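Local coordinates for NanU sialic acid binding protein (Bacteroides fragilis, PDB 4L7T) that probably binds sialic acid at the outer membrane of this gut bacterium, as a SusD-family protein thought to partner the transporter NanO, at residues L138-L143 against G214-W219; R387-L392 against M461-F466. All blocks are in the same frame, centred on the assembly; numbering follows the deposited sequence. Where two conformers were deposited one is given.

Contact 1: residues L138-L143 against G214-W219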
ATOM      1  N   LEU A 138       3.274  -1.037  11.657  1.00 15.63           N
ATOM      2  CA  LEU A 138       1.977  -0.539  12.157  1.00 14.92           C
ATOM      3  C   LEU A 138       2.080   0.820  12.828  1.00 15.26           C
ATOM      4  O   LEU A 138       1.222   1.684  12.451  1.00 15.66           O
ATOM      5  CB  LEU A 138       1.357  -1.542  13.130  1.00 13.78           C
ATOM      6  CG  LEU A 138       1.009  -2.799  12.408  1.00 14.70           C
ATOM      7  CD1 LEU A 138       0.795  -3.997  13.392  1.00 16.56           C
ATOM      8  CD2 LEU A 138      -0.180  -2.711  11.525  1.00 18.77           C
ATOM      9  N   TYR A 139       3.087   1.121  13.702  1.00 14.45           N
ATOM     10  CA  TYR A 139       3.179   2.455  14.291  1.00 15.21           C
ATOM     11  C   TYR A 139       3.422   3.523  13.205  1.00 14.77           C
ATOM     12  O   TYR A 139       3.107   4.681  13.434  1.00 16.48           O
ATOM     13  CB  TYR A 139       4.222   2.524  15.429  1.00 18.13           C
ATOM     14  CG  TYR A 139       3.557   2.033  16.748  1.00 17.17           C
ATOM     15  CD1 TYR A 139       2.592   2.819  17.424  1.00 21.09           C
ATOM     16  CD2 TYR A 139       3.870   0.792  17.286  1.00 19.73           C
ATOM     17  CE1 TYR A 139       2.016   2.389  18.603  1.00 20.62           C
ATOM     18  CE2 TYR A 139       3.263   0.331  18.493  1.00 22.21           C
ATOM     19  CZ  TYR A 139       2.333   1.165  19.136  1.00 22.35           C
ATOM     20  OH  TYR A 139       1.683   0.690  20.286  1.00 23.40           O
ATOM     21  N   PHE A 140       4.140   3.156  12.108  1.00 13.42           N
ATOM     22  CA  PHE A 140       4.402   4.176  11.095  1.00 12.51           C
ATOM     23  C   PHE A 140       3.126   4.552  10.302  1.00 12.89           C
ATOM     24  O   PHE A 140       3.031   5.715   9.906  1.00 13.25           O
ATOM     25  CB  PHE A 140       5.519   3.666  10.145  1.00 11.43           C
ATOM     26  CG  PHE A 140       6.006   4.691   9.143  1.00  9.44           C
ATOM     27  CD1 PHE A 140       6.365   5.967   9.517  1.00 13.66           C
ATOM     28  CD2 PHE A 140       6.205   4.327   7.801  1.00  9.93           C
ATOM     29  CE1 PHE A 140       6.874   6.914   8.565  1.00 12.79           C
ATOM     30  CE2 PHE A 140       6.666   5.279   6.835  1.00 12.54           C
ATOM     31  CZ  PHE A 140       6.981   6.591   7.212  1.00 13.81           C
ATOM     32  N   HIS A 141       2.214   3.604  10.044  1.00 13.26           N
ATOM     33  CA  HIS A 141       0.828   3.962   9.519  1.00 13.19           C
ATOM     34  C   HIS A 141       0.142   4.882  10.519  1.00 13.25           C
ATOM     35  O   HIS A 141      -0.458   5.925  10.081  1.00 13.30           O
ATOM     36  CB  HIS A 141      -0.066   2.742   9.283  1.00 11.10           C
ATOM     37  CG  HIS A 141       0.189   2.070   8.007  1.00 16.91           C
ATOM     38  ND1 HIS A 141      -0.217   2.627   6.812  1.00 13.54           N
ATOM     39  CD2 HIS A 141       0.754   0.862   7.711  1.00 15.65           C
ATOM     40  CE1 HIS A 141       0.097   1.807   5.824  1.00 14.24           C
ATOM     41  NE2 HIS A 141       0.608   0.694   6.343  1.00 14.80           N
ATOM     42  N   LEU A 142       0.269   4.578  11.831  1.00 14.54           N
ATOM     43  CA  LEU A 142      -0.423   5.406  12.850  1.00 13.73           C
ATOM     44  C   LEU A 142       0.144   6.810  12.922  1.00 14.02           C
ATOM     45  O   LEU A 142      -0.636   7.786  13.049  1.00 14.76           O
ATOM     46  CB  LEU A 142      -0.358   4.767  14.270  1.00 14.09           C
ATOM     47  CG  LEU A 142      -1.185   3.490  14.307  1.00 15.27           C
ATOM     48  CD1 LEU A 142      -0.891   2.876  15.709  1.00 17.02           C
ATOM     49  CD2 LEU A 142      -2.746   3.710  14.143  1.00 21.91           C
ATOM     50  N   LEU A 143       1.447   6.941  12.786  1.00 13.56           N
ATOM     51  CA  LEU A 143       2.077   8.210  12.880  1.00 14.13           C
ATOM     52  C   LEU A 143       1.644   9.100  11.688  1.00 15.14           C
ATOM     53  O   LEU A 143       1.289  10.286  11.841  1.00 15.37           O
ATOM     54  CB  LEU A 143       3.599   8.038  12.843  1.00 14.46           C
ATOM     55  CG  LEU A 143       4.383   9.320  12.630  1.00 14.51           C
ATOM     56  CD1 LEU A 143       4.327  10.157  13.914  1.00 17.36           C
ATOM     57  CD2 LEU A 143       5.892   8.958  12.224  1.00 19.21           C
ATOM     58  N   GLY A 214      13.915   2.732   5.001  1.00 11.21           N
ATOM     59  CA  GLY A 214      14.027   3.791   3.944  1.00 11.12           C
ATOM     60  C   GLY A 214      12.823   4.752   4.100  1.00 11.79           C
ATOM     61  O   GLY A 214      13.027   5.966   4.185  1.00 12.37           O
ATOM     62  N   GLU A 215      11.604   4.242   4.148  1.00 11.54           N
ATOM     63  CA  GLU A 215      10.437   5.159   4.222  1.00 12.27           C
ATOM     64  C   GLU A 215      10.486   6.030   5.510  1.00 13.88           C
ATOM     65  O   GLU A 215      10.126   7.224   5.458  1.00 13.15           O
ATOM     66  CB  GLU A 215       9.124   4.364   4.183  1.00 11.62           C
ATOM     67  CG  GLU A 215       8.839   3.548   2.958  1.00 15.93           C
ATOM     68  CD  GLU A 215       7.396   3.040   3.067  1.00 22.77           C
ATOM     69  OE1 GLU A 215       7.036   2.347   4.091  1.00 24.67           O
ATOM     70  OE2 GLU A 215       6.665   3.360   2.121  1.00 30.84           O
ATOM     71  N   VAL A 216      10.884   5.419   6.653  1.00 12.57           N
ATOM     72  CA  VAL A 216      10.798   6.051   7.948  1.00 12.64           C
ATOM     73  C   VAL A 216      11.840   7.156   8.016  1.00 13.50           C
ATOM     74  O   VAL A 216      11.532   8.291   8.496  1.00 12.96           O
ATOM     75  CB  VAL A 216      10.986   4.963   9.019  1.00 12.61           C
ATOM     76  CG1 VAL A 216      11.417   5.571  10.346  1.00 13.98           C
ATOM     77  CG2 VAL A 216       9.669   4.190   9.215  1.00 11.86           C
ATOM     78  N   TYR A 217      13.055   6.892   7.508  1.00 11.68           N
ATOM     79  CA  TYR A 217      14.043   7.954   7.545  1.00 12.30           C
ATOM     80  C   TYR A 217      13.852   9.042   6.481  1.00 13.45           C
ATOM     81  O   TYR A 217      14.206  10.199   6.737  1.00 13.71           O
ATOM     82  CB  TYR A 217      15.474   7.360   7.528  1.00 14.50           C
ATOM     83  CG  TYR A 217      15.847   6.857   8.896  1.00 14.14           C
ATOM     84  CD1 TYR A 217      16.665   7.643   9.715  1.00 14.27           C
ATOM     85  CD2 TYR A 217      15.431   5.600   9.360  1.00 15.96           C
ATOM     86  CE1 TYR A 217      17.050   7.159  10.976  1.00 15.10           C
ATOM     87  CE2 TYR A 217      15.797   5.121  10.655  1.00 16.17           C
ATOM     88  CZ  TYR A 217      16.574   5.914  11.452  1.00 17.26           C
ATOM     89  OH  TYR A 217      16.919   5.431  12.727  1.00 19.32           O
ATOM     90  N   LEU A 218      13.254   8.753   5.332  1.00 11.06           N
ATOM     91  CA  LEU A 218      12.762   9.828   4.464  1.00 11.76           C
ATOM     92  C   LEU A 218      11.713  10.702   5.175  1.00 12.38           C
ATOM     93  O   LEU A 218      11.814  11.932   5.058  1.00 14.20           O
ATOM     94  CB  LEU A 218      12.164   9.267   3.178  1.00 11.58           C
ATOM     95  CG  LEU A 218      13.130   8.611   2.193  1.00 12.67           C
ATOM     96  CD1 LEU A 218      12.403   8.036   0.927  1.00 18.28           C
ATOM     97  CD2 LEU A 218      14.228   9.687   1.826  1.00 18.22           C
ATOM     98  N   TRP A 219      10.749  10.073   5.868  1.00 12.62           N
ATOM     99  CA  TRP A 219       9.690  10.837   6.608  1.00 13.10           C
ATOM    100  C   TRP A 219      10.349  11.635   7.737  1.00 14.30           C
ATOM    101  O   TRP A 219      10.047  12.846   7.903  1.00 16.47           O
ATOM    102  CB  TRP A 219       8.652   9.849   7.144  1.00 11.87           C
ATOM    103  CG  TRP A 219       7.514  10.597   7.814  1.00 13.46           C
ATOM    104  CD1 TRP A 219       7.475  11.137   9.081  1.00 17.44           C
ATOM    105  CD2 TRP A 219       6.302  10.986   7.176  1.00 15.74           C
ATOM    106  NE1 TRP A 219       6.286  11.797   9.273  1.00 16.53           N
ATOM    107  CE2 TRP A 219       5.543  11.709   8.131  1.00 14.95           C
ATOM    108  CE3 TRP A 219       5.751  10.738   5.902  1.00 17.71           C
ATOM    109  CZ2 TRP A 219       4.263  12.228   7.855  1.00 18.36           C
ATOM    110  CZ3 TRP A 219       4.477  11.247   5.605  1.00 17.87           C
ATOM    111  CH2 TRP A 219       3.735  11.992   6.612  1.00 14.33           C
TER

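Contact 2: residues R387-L392 against M461-F466. With EDO (1,2-ethanediol), chain D.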
ATOM      1  N   ARG A 387       7.546  -3.936  -2.999  1.00 11.64           N
ATOM      2  CA  ARG A 387       8.218  -4.678  -4.093  1.00 11.32           C
ATOM      3  C   ARG A 387       9.372  -3.947  -4.649  1.00 11.06           C
ATOM      4  O   ARG A 387       9.628  -2.841  -4.224  1.00 11.22           O
ATOM      5  CB  ARG A 387       7.263  -5.046  -5.160  1.00 14.52           C
ATOM      6  CG  ARG A 387       6.561  -3.977  -5.744  1.00 16.46           C
ATOM      7  CD  ARG A 387       5.402  -4.599  -6.597  1.00 15.04           C
ATOM      8  NE  ARG A 387       4.536  -3.523  -7.241  1.00 12.47           N
ATOM      9  CZ  ARG A 387       4.827  -2.872  -8.366  1.00 12.18           C
ATOM     10  NH1 ARG A 387       6.010  -3.090  -9.031  1.00 13.99           N
ATOM     11  NH2 ARG A 387       3.998  -1.904  -8.792  1.00 12.80           N
ATOM     12  N   TYR A 388      10.204  -4.658  -5.396  1.00 10.82           N
ATOM     13  CA  TYR A 388      11.498  -4.110  -5.760  1.00  9.89           C
ATOM     14  C   TYR A 388      11.382  -2.772  -6.526  1.00 11.49           C
ATOM     15  O   TYR A 388      12.282  -1.910  -6.302  1.00 11.71           O
ATOM     16  CB  TYR A 388      12.325  -5.109  -6.566  1.00  9.28           C
ATOM     17  CG  TYR A 388      13.790  -4.727  -6.763  1.00  8.31           C
ATOM     18  CD1 TYR A 388      14.535  -4.214  -5.664  1.00 12.95           C
ATOM     19  CD2 TYR A 388      14.377  -4.871  -8.004  1.00 13.05           C
ATOM     20  CE1 TYR A 388      15.928  -3.861  -5.811  1.00 15.43           C
ATOM     21  CE2 TYR A 388      15.757  -4.491  -8.196  1.00 11.53           C
ATOM     22  CZ  TYR A 388      16.477  -4.004  -7.065  1.00 13.54           C
ATOM     23  OH  TYR A 388      17.833  -3.717  -7.288  1.00 18.04           O
ATOM     24  N   ALA A 389      10.354  -2.580  -7.396  1.00 10.69           N
ATOM     25  CA  ALA A 389      10.262  -1.243  -8.008  1.00 11.79           C
ATOM     26  C   ALA A 389      10.129  -0.120  -6.943  1.00 11.97           C
ATOM     27  O   ALA A 389      10.615   0.989  -7.174  1.00 11.60           O
ATOM     28  CB  ALA A 389       9.109  -1.231  -9.038  1.00 12.72           C
ATOM     29  N   ASP A 390       9.497  -0.392  -5.795  1.00 10.86           N
ATOM     30  CA  ASP A 390       9.348   0.630  -4.715  1.00 12.60           C
ATOM     31  C   ASP A 390      10.731   0.909  -4.096  1.00 12.88           C
ATOM     32  O   ASP A 390      11.109   2.078  -3.871  1.00 10.80           O
ATOM     33  CB  ASP A 390       8.367   0.004  -3.736  1.00 12.73           C
ATOM     34  CG  ASP A 390       7.803   0.962  -2.689  1.00 19.95           C
ATOM     35  OD1 ASP A 390       8.146   2.171  -2.662  1.00 17.68           O
ATOM     36  OD2 ASP A 390       6.996   0.474  -1.822  1.00 18.29           O
ATOM     37  N   CYS A 391      11.558  -0.136  -3.873  1.00 11.65           N
ATOM     38  CA  CYS A 391      12.922   0.071  -3.407  1.00 11.86           C
ATOM     39  C   CYS A 391      13.654   1.055  -4.356  1.00 12.15           C
ATOM     40  O   CYS A 391      14.276   2.016  -3.878  1.00 13.76           O
ATOM     41  CB  CYS A 391      13.672  -1.295  -3.409  1.00 12.73           C
ATOM     42  SG  CYS A 391      15.381  -1.159  -2.885  1.00 15.40           S
ATOM     43  N   LEU A 392      13.565   0.772  -5.677  1.00 11.08           N
ATOM     44  CA  LEU A 392      14.280   1.573  -6.653  1.00 11.48           C
ATOM     45  C   LEU A 392      13.793   3.042  -6.623  1.00 11.76           C
ATOM     46  O   LEU A 392      14.667   3.959  -6.721  1.00 12.03           O
ATOM     47  CB  LEU A 392      14.155   1.019  -8.066  1.00 11.18           C
ATOM     48  CG  LEU A 392      14.842  -0.373  -8.261  1.00 10.87           C
ATOM     49  CD1 LEU A 392      14.496  -0.918  -9.661  1.00 12.88           C
ATOM     50  CD2 LEU A 392      16.393  -0.300  -7.976  1.00 14.19           C
ATOM     51  N   MET A 461       3.249   7.303  -9.377  1.00 11.81           N
ATOM     52  CA  MET A 461       1.827   7.270  -9.694  0.50 12.93           C
ATOM     53  C   MET A 461       1.544   6.236 -10.793  1.00 12.12           C
ATOM     54  O   MET A 461       0.543   5.510 -10.719  1.00 15.40           O
ATOM     55  CB  MET A 461       1.305   8.626 -10.132  0.50 13.49           C
ATOM     56  CG  MET A 461      -0.169   8.620 -10.075  0.50 14.75           C
ATOM     57  SD  MET A 461      -0.681  10.209 -10.732  0.50 17.42           S
ATOM     58  CE  MET A 461      -2.304  10.428 -10.106  0.50 14.27           C
ATOM     59  N   ARG A 462       2.466   6.093 -11.738  1.00 11.74           N
ATOM     60  CA  ARG A 462       2.280   5.177 -12.865  1.00 11.14           C
ATOM     61  C   ARG A 462       2.524   3.757 -12.365  1.00 12.27           C
ATOM     62  O   ARG A 462       1.882   2.822 -12.818  1.00 12.21           O
ATOM     63  CB  ARG A 462       3.268   5.497 -13.973  1.00 10.91           C
ATOM     64  CG  ARG A 462       2.980   6.833 -14.604  1.00 10.60           C
ATOM     65  CD  ARG A 462       3.956   7.161 -15.722  1.00 14.12           C
ATOM     66  NE  ARG A 462       3.413   8.311 -16.493  1.00 14.85           N
ATOM     67  CZ  ARG A 462       4.107   9.108 -17.294  1.00 14.29           C
ATOM     68  NH1 ARG A 462       5.441   9.072 -17.352  1.00 15.50           N
ATOM     69  NH2 ARG A 462       3.487  10.077 -17.993  1.00 16.40           N
ATOM     70  N   GLU A 463       3.452   3.582 -11.431  1.00 12.09           N
ATOM     71  CA  GLU A 463       3.878   2.223 -11.001  1.00 12.52           C
ATOM     72  C   GLU A 463       2.952   1.600  -9.921  1.00 11.12           C
ATOM     73  O   GLU A 463       2.792   0.357  -9.882  1.00 11.76           O
ATOM     74  CB  GLU A 463       5.294   2.385 -10.362  1.00 13.02           C
ATOM     75  CG  GLU A 463       6.089   1.062 -10.024  1.00 13.13           C
ATOM     76  CD  GLU A 463       6.333   0.151 -11.266  1.00 13.23           C
ATOM     77  OE1 GLU A 463       6.462   0.623 -12.424  1.00 13.90           O
ATOM     78  OE2 GLU A 463       6.374  -1.092 -10.991  1.00 14.87           O
ATOM     79  N   PHE A 464       2.302   2.448  -9.102  1.00 11.96           N
ATOM     80  CA  PHE A 464       1.619   1.938  -7.895  1.00 11.31           C
ATOM     81  C   PHE A 464       0.160   2.296  -7.771  1.00 12.10           C
ATOM     82  O   PHE A 464      -0.404   2.272  -6.697  1.00 12.69           O
ATOM     83  CB  PHE A 464       2.376   2.462  -6.652  1.00 12.18           C
ATOM     84  CG  PHE A 464       3.776   1.970  -6.564  1.00 11.80           C
ATOM     85  CD1 PHE A 464       4.045   0.634  -6.451  1.00 10.63           C
ATOM     86  CD2 PHE A 464       4.816   2.864  -6.656  1.00 14.76           C
ATOM     87  CE1 PHE A 464       5.396   0.201  -6.395  1.00 15.52           C
ATOM     88  CE2 PHE A 464       6.180   2.419  -6.610  1.00 13.01           C
ATOM     89  CZ  PHE A 464       6.426   1.125  -6.472  1.00 12.97           C
ATOM     90  N   MET A 465      -0.493   2.466  -8.875  1.00 13.18           N
ATOM     91  CA  MET A 465      -1.971   2.711  -8.732  1.00 14.09           C
ATOM     92  C   MET A 465      -2.579   1.494  -8.107  1.00 14.86           C
ATOM     93  O   MET A 465      -2.243   0.329  -8.448  1.00 16.27           O
ATOM     94  CB  MET A 465      -2.641   2.860 -10.132  1.00 16.37           C
ATOM     95  CG  MET A 465      -2.196   3.962 -10.984  1.00 22.36           C
ATOM     96  SD  MET A 465      -3.350   4.213 -12.441  1.00 32.55           S
ATOM     97  CE  MET A 465      -4.777   4.349 -11.635  1.00 14.48           C
ATOM     98  N   PHE A 466      -3.534   1.711  -7.225  1.00 12.14           N
ATOM     99  CA  PHE A 466      -4.184   0.592  -6.470  1.00 13.80           C
ATOM    100  C   PHE A 466      -3.273  -0.156  -5.478  1.00 13.69           C
ATOM    101  O   PHE A 466      -3.613  -1.260  -5.011  1.00 15.86           O
ATOM    102  CB  PHE A 466      -4.941  -0.390  -7.406  1.00 16.63           C
ATOM    103  CG  PHE A 466      -5.616   0.301  -8.533  1.00 15.51           C
ATOM    104  CD1 PHE A 466      -6.744   1.147  -8.286  1.00 18.08           C
ATOM    105  CD2 PHE A 466      -5.103   0.206  -9.839  1.00 17.89           C
ATOM    106  CE1 PHE A 466      -7.322   1.810  -9.302  1.00 22.65           C
ATOM    107  CE2 PHE A 466      -5.668   0.875 -10.843  1.00 18.94           C
ATOM    108  CZ  PHE A 466      -6.817   1.688 -10.590  1.00 21.40           C
TER
HETATM  109  C1  EDO D 603      -0.146   5.816  -6.950  1.00 30.42           C
HETATM  110  O1  EDO D 603      -0.759   5.800  -8.320  1.00 33.20           O
HETATM  111  C2  EDO D 603       1.332   5.887  -6.478  1.00 22.64           C
HETATM  112  O2  EDO D 603       2.052   7.045  -5.866  1.00 27.25           O

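Contact 1: residues L138-L143 against G214-W219
Phe140 and Val216 meet ring face to methyl. CG2 of Val216 stands over the centre of the Phe140 ring, 3.6 Å from its centroid and only 9° off the ring normal, a textbook CH-pi contact. Trp219 closes in at the rim, where its CB lies near the plane of the phenylalanine ring, 3.7 Å from Phe140 CZ. The two aromatic systems form an offset edge-to-face pair: the edge of Phe140 is turned to the face of the Trp219 five-membered ring, with planes 85° apart and centroids separated by 5.6 Å. Phe140 can reach this far because its CG lies anti to the backbone N, which sends the ring across the gap between the two short segments, whose axes approach to 11.5 Å. These axes are inclined at 31°, and no hydrogen bond joins the two segments. Glu215 adds to the close packing with its CB, 3.7 Å from Phe140 CE2, but its carboxylate end heads for the partly exposed margin, where OE1 is hydrogen-bonded to the hydroxyl of Tyr386. The fit is looser at Leu143, which brings just CD2 alongside the indole, 4.1 Å from Trp219 NE1. The example illustrates how a single large aromatic can bridge two helices running in the same general direction, here 121-146 and 206-223, in the helix-rich, TPR-related core of a SusD-like protein.

Contact 2: residues R387-L392 against M461-F466
Glu463 OE2 is gripped by two arginines. NH1 of Arg387 approaches OE2 at 2.8 Å, meeting the anti lone pair of this oxygen, which lies close to the guanidinium plane, with an N-H...O angle of 157°; NH2 of Arg387 adds a weak bond to the same OE2 at 3.3 Å, and Arg416 supplies a further salt bridge. A bend at chi2 (59°) in Glu463 turns the carboxylate back toward these donors and sets OE2 3.4 Å from Ala389 CB. OE1 is paired with Arg339, and Arg387 also meets Glu266 and Glu467, so the buried charges probably offset one another. Phe464 completes the fit. Its CE1 sits over one guanidinium face of Arg387, 3.4 Å above the plane and toward the rim, but the planes are 52° apart, so this is not a parallel stack. The far end of the ring, CZ, presses on Asp390 CA at 3.4 Å, while the carboxylate of Asp390 goes to Arg460. Beside the Phe464 backbone, an ethanediol, probably from the crystallisation liquor, donates a hydrogen bond to Met461 O. Such a buried ion-pair network, joining the N-cap of helix 388-401 to the C-terminal end of helix 452-463, ties together two helices of the SusD-family core.

Contact 1 closes before contact 2 opens, so the two pairings follow in series along the chain. Their centres lie about 17 Å apart, and their nearest atoms, about 5 Å apart, do not touch. What connects them is a shared neighbourhood: Glu215 and Leu218 of contact 1 rest on Leu394 in helix 388-401, whose opening turn belongs to contact 2, and in return Asp390 and Cys391 meet Met211 in helix 206-223. Helices 121-146, 206-223, 388-401 and 452-463 are thereby joined in succession within one continuous helical body. One joint is mainly apolar, the other combines an ion-pair network with one aromatic side chain, and together they link segments from widely separated parts of this single-chain protein.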